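Local coordinates for protein SsfX3 (Streptomyces sp. SF2575, PDB 3SKV) that acts as a salicylyl-acyltransferase in a tetracycline biosynthetic pathway, combining a jelly-roll domain with a GDSL/SGNH hydrolase-like fold, at residues S93-V98 with E169-A174; P40-R45 with A176-D181. The protein carries 1 engineered substitution. All coordinates share one frame; numbering follows the deposited sequence.

Both contacts belong to the jelly-roll part of the chain, with centres about 12 Å apart. Contact 1 is the more buried: it joins neighbouring antiparallel strands of one sheet and is sealed by an indole ring and a short relay of hydrogen bonds. Contact 2 is partly exposed and lies at the second antiparallel sheet, where residues 40-45 meet the chain that runs on toward the first strand of the parallel-sheet domain. It is held by a salt bridge, a bridging water and a weak lysine bond, without direct backbone hydrogen bonds. The two meet where Ser93 CB packs against Ala176 CB at 3.7 Å, and Leu172 and Leu178 also touch through their CD1 atoms.

Contact 1 of 2, residues S93-V98 with E169-A174; sequences SPWLAV and EVRLEA
Trp95 lies with one face over the peptide joining Leu172 to Glu173, and Leu172 C and Glu173 N are both 3.5 Å above the ring plane, near its rim. Its CG sits between the backbone N and the carbonyl carbon (chi1 64°), which folds the indole back over segment 169-174. From there NE1 donates in the ring plane to Glu173 OE1 at 3.0 Å, reaching that oxygen from above a carboxylate turned 88° to the ring. Beneath, Glu173 N donates to Ser93 OG over 3.0 Å in an almost straight bond (179°). Further along, Ala97 and Arg171 form an antiparallel hydrogen-bonded pair, with Arg171 N to Ala97 O at 2.7 Å. Ala97 CB and Trp95 CZ3 lie over one face of the Arg171 guanidinium, whose NH1 makes a salt bridge to Glu142. On the other side of the sheet, Leu96 and Val98 point to strand 153-158 across the jelly-roll sandwich; here Leu96 CB lies 3.8 Å from Leu172 CD2, but Val98 CG2 and Val170 CG2 approach only to 4.3 Å. The partly exposed margin is looser too: Pro94 CD meets Glu173 CB at 3.9 Å, the side chains crossing without a polar bond. Ser93 OG spends its proton on Trp95 O, 2.6 Å away, while accepting from Glu173 N; the hydroxyl is held from two directions, and its rotation is fixed where regular strand pairing ends.

Contact 2 of 2, residues P40-R45 with A176-D181; sequences PALTYR and ATLEKD
The jelly-roll strand 43-45 and the turn before it lie beside the chain that leaves this domain for strand 187-192, the next strand and part of the parallel sheet. Arg45 NH2 reaches Asp181 OD2 at 3.0 Å in a salt bridge with an N-H...O angle of 162°. The carboxylate meets the guanidinium at its edge; the planes are 86° apart, and NH2 comes to OD2 from above the carboxylate plane. The same oxygen is bonded to His88 of strand 86-91. Thr43 CG2 sits 3.6 Å above the centre of the guanidinium. With OG1 anti to the carbonyl carbon (chi1 -53°), Thr43 puts that methyl over the arginine and gives its hydroxyl to a bridging water, 2.6 Å from OG1. Strand 43-45 and the weakly bonded strand 178-179 both pair with strand 86-91, but between the two segments no backbone hydrogen bond forms directly; this water links them instead, donating to Ala41 O at 2.6 Å and accepting from Asp181 N at 2.8 Å. A leucine in place of Arg45 would probably leave Asp181 OD2 to His88 without the arginine's charge, and the Thr43 methyl without the flat group it covers. Ala41 O also receives a CA-H...O contact from Lys180 CA at 3.3 Å. Next to it, Ala41 CB presses on Leu178 CG at 3.6 Å, and at the exposed end Lys180 NZ bends back to a weak hydrogen bond with Pro40 O.

Contact 1 of 2, residues S93-V98 with E169-A174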
# COMPACT_ATOMS: atom_id res chain seq x y z
N SER A 93 19.93 -10.16 17.90
CA SER A 93 19.02 -10.85 18.82
C SER A 93 18.36 -12.10 18.17
O SER A 93 17.84 -12.01 17.07
CB SER A 93 17.96 -9.87 19.33
OG SER A 93 17.05 -10.43 20.26
N PRO A 94 18.40 -13.28 18.83
CA PRO A 94 17.75 -14.47 18.24
C PRO A 94 16.21 -14.42 18.40
O PRO A 94 15.52 -15.29 17.87
CB PRO A 94 18.39 -15.62 19.01
CG PRO A 94 18.66 -15.05 20.36
CD PRO A 94 19.00 -13.60 20.15
N TRP A 95 15.69 -13.42 19.14
CA TRP A 95 14.24 -13.27 19.35
C TRP A 95 13.80 -11.81 19.41
O TRP A 95 14.61 -10.92 19.64
CB TRP A 95 13.76 -14.04 20.60
CG TRP A 95 14.33 -13.56 21.90
CD1 TRP A 95 15.47 -13.99 22.50
CD2 TRP A 95 13.77 -12.55 22.75
NE1 TRP A 95 15.66 -13.31 23.68
CE2 TRP A 95 14.64 -12.41 23.86
CE3 TRP A 95 12.64 -11.71 22.67
CZ2 TRP A 95 14.39 -11.51 24.90
CZ3 TRP A 95 12.39 -10.82 23.71
CH2 TRP A 95 13.26 -10.72 24.80
N LEU A 96 12.50 -11.58 19.22
CA LEU A 96 11.92 -10.26 19.36
C LEU A 96 10.54 -10.33 19.93
O LEU A 96 9.79 -11.29 19.70
CB LEU A 96 12.02 -9.35 18.11
CG LEU A 96 11.10 -9.55 16.89
CD1 LEU A 96 9.64 -9.13 17.16
CD2 LEU A 96 11.58 -8.68 15.78
N ALA A 97 10.18 -9.29 20.63
CA ALA A 97 8.84 -9.18 21.21
C ALA A 97 8.32 -7.79 20.96
O ALA A 97 9.09 -6.83 21.00
CB ALA A 97 8.88 -9.48 22.71
N VAL A 98 7.04 -7.67 20.61
CA VAL A 98 6.38 -6.39 20.34
C VAL A 98 5.09 -6.33 21.15
O VAL A 98 4.28 -7.24 21.08
CB VAL A 98 6.10 -6.13 18.84
CG1 VAL A 98 5.42 -4.78 18.64
CG2 VAL A 98 7.38 -6.20 18.01
N GLU A 169 6.14 -1.05 22.75
CA GLU A 169 7.49 -1.52 23.09
C GLU A 169 7.99 -2.60 22.15
O GLU A 169 7.21 -3.38 21.61
CB GLU A 169 7.45 -2.11 24.51
CG GLU A 169 8.79 -2.28 25.22
CD GLU A 169 8.75 -3.14 26.47
OE1 GLU A 169 7.66 -3.66 26.83
OE2 GLU A 169 9.82 -3.31 27.10
N VAL A 170 9.31 -2.64 21.98
CA VAL A 170 10.03 -3.67 21.26
C VAL A 170 11.01 -4.25 22.28
O VAL A 170 11.65 -3.50 23.02
CB VAL A 170 10.72 -3.20 19.96
CG1 VAL A 170 11.53 -4.33 19.32
CG2 VAL A 170 9.69 -2.66 18.97
N ARG A 171 11.05 -5.57 22.39
CA ARG A 171 11.99 -6.19 23.30
C ARG A 171 12.91 -7.13 22.54
O ARG A 171 12.49 -7.77 21.58
CB ARG A 171 11.27 -6.92 24.44
CG ARG A 171 10.91 -6.02 25.60
CD ARG A 171 9.93 -6.67 26.56
NE ARG A 171 10.33 -8.03 26.90
CZ ARG A 171 9.59 -9.11 26.67
NH1 ARG A 171 8.37 -8.98 26.16
NH2 ARG A 171 10.04 -10.31 26.99
N LEU A 172 14.16 -7.19 22.97
CA LEU A 172 15.21 -8.02 22.37
C LEU A 172 16.01 -8.65 23.50
O LEU A 172 15.85 -8.26 24.68
CB LEU A 172 16.15 -7.17 21.48
CG LEU A 172 15.50 -6.30 20.40
CD1 LEU A 172 16.49 -5.30 19.84
CD2 LEU A 172 14.89 -7.14 19.29
N GLU A 173 16.88 -9.63 23.14
CA GLU A 173 17.75 -10.33 24.07
C GLU A 173 18.65 -9.30 24.77
O GLU A 173 19.02 -8.29 24.17
CB GLU A 173 18.60 -11.37 23.31
CG GLU A 173 19.45 -12.29 24.18
CD GLU A 173 18.73 -13.51 24.72
OE1 GLU A 173 17.88 -13.35 25.63
OE2 GLU A 173 19.01 -14.62 24.23
N ALA A 174 18.99 -9.56 26.04
CA ALA A 174 19.90 -8.69 26.79
C ALA A 174 21.27 -8.68 26.08
O ALA A 174 21.74 -9.72 25.61
CB ALA A 174 20.08 -9.23 28.20

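Contact 2 of 2, residues P40-R45 with A176-D181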
# COMPACT_ATOMS: atom_id res chain seq x y z
N PRO A 40 15.85 6.08 17.88
CA PRO A 40 16.42 6.51 16.59
C PRO A 40 16.93 5.40 15.67
O PRO A 40 17.12 5.65 14.50
CB PRO A 40 17.55 7.48 17.01
CG PRO A 40 17.91 7.06 18.38
CD PRO A 40 16.61 6.65 19.01
N ALA A 41 17.16 4.17 16.19
CA ALA A 41 17.63 3.04 15.37
C ALA A 41 16.47 2.45 14.55
O ALA A 41 16.73 1.77 13.55
CB ALA A 41 18.30 1.96 16.23
N LEU A 42 15.20 2.72 14.94
CA LEU A 42 14.02 2.22 14.22
C LEU A 42 13.65 3.11 13.04
O LEU A 42 13.74 4.34 13.13
CB LEU A 42 12.77 1.97 15.11
CG LEU A 42 12.99 1.21 16.45
CD1 LEU A 42 11.69 1.01 17.18
CD2 LEU A 42 13.71 -0.12 16.27
N THR A 43 13.27 2.48 11.94
CA THR A 43 12.83 3.10 10.70
C THR A 43 11.48 2.50 10.34
O THR A 43 11.34 1.27 10.28
CB THR A 43 13.88 2.88 9.54
OG1 THR A 43 15.19 3.29 9.94
CG2 THR A 43 13.50 3.64 8.27
N TYR A 44 10.48 3.36 10.11
CA TYR A 44 9.16 2.96 9.66
C TYR A 44 9.11 3.30 8.19
O TYR A 44 9.29 4.45 7.80
CB TYR A 44 8.05 3.68 10.42
CG TYR A 44 7.99 3.30 11.89
CD1 TYR A 44 8.83 3.92 12.82
CD2 TYR A 44 7.12 2.31 12.33
CE1 TYR A 44 8.80 3.54 14.16
CE2 TYR A 44 7.07 1.95 13.68
CZ TYR A 44 7.91 2.58 14.59
OH TYR A 44 7.89 2.20 15.91
N ARG A 45 8.99 2.28 7.37
CA ARG A 45 8.94 2.50 5.95
C ARG A 45 7.48 2.36 5.54
O ARG A 45 6.72 1.60 6.14
CB ARG A 45 9.88 1.52 5.21
CG ARG A 45 11.32 1.56 5.74
CD ARG A 45 12.35 1.94 4.70
NE ARG A 45 13.72 1.65 5.14
CZ ARG A 45 14.75 2.51 5.10
NH1 ARG A 45 14.57 3.74 4.64
NH2 ARG A 45 15.95 2.15 5.54
N ALA A 176 21.92 -7.55 23.22
CA ALA A 176 21.79 -7.56 21.76
C ALA A 176 22.08 -6.16 21.19
O ALA A 176 21.74 -5.14 21.82
CB ALA A 176 20.39 -8.01 21.35
N THR A 177 22.69 -6.13 19.99
CA THR A 177 23.00 -4.92 19.24
C THR A 177 21.71 -4.37 18.60
O THR A 177 20.78 -5.12 18.29
CB THR A 177 23.99 -5.25 18.10
OG1 THR A 177 23.36 -6.15 17.19
CG2 THR A 177 25.31 -5.84 18.60
N LEU A 178 21.68 -3.06 18.38
CA LEU A 178 20.54 -2.41 17.75
C LEU A 178 21.11 -1.35 16.85
O LEU A 178 21.79 -0.44 17.33
CB LEU A 178 19.57 -1.84 18.80
CG LEU A 178 18.36 -1.05 18.28
CD1 LEU A 178 17.41 -1.91 17.39
CD2 LEU A 178 17.62 -0.42 19.42
N GLU A 179 20.89 -1.49 15.55
CA GLU A 179 21.42 -0.54 14.56
C GLU A 179 20.35 -0.10 13.60
O GLU A 179 19.42 -0.86 13.34
CB GLU A 179 22.60 -1.14 13.77
CG GLU A 179 23.82 -1.54 14.59
CD GLU A 179 24.98 -2.05 13.75
OE1 GLU A 179 24.80 -3.07 13.04
OE2 GLU A 179 26.06 -1.42 13.78
N LYS A 180 20.51 1.10 13.03
CA LYS A 180 19.60 1.63 12.02
C LYS A 180 19.87 0.91 10.70
O LYS A 180 21.04 0.68 10.35
CB LYS A 180 19.83 3.14 11.84
CG LYS A 180 18.72 3.85 11.06
CD LYS A 180 19.10 5.27 10.72
CE LYS A 180 18.23 6.26 11.46
NZ LYS A 180 19.00 7.13 12.38
N ASP A 181 18.81 0.60 9.94
CA ASP A 181 18.95 0.07 8.60
C ASP A 181 19.24 1.31 7.74
O ASP A 181 18.38 2.19 7.63
CB ASP A 181 17.66 -0.63 8.13
CG ASP A 181 17.61 -0.91 6.64
OD1 ASP A 181 18.66 -1.29 6.06
OD2 ASP A 181 16.52 -0.79 6.06
O HOH W 1 16.26 1.15 11.06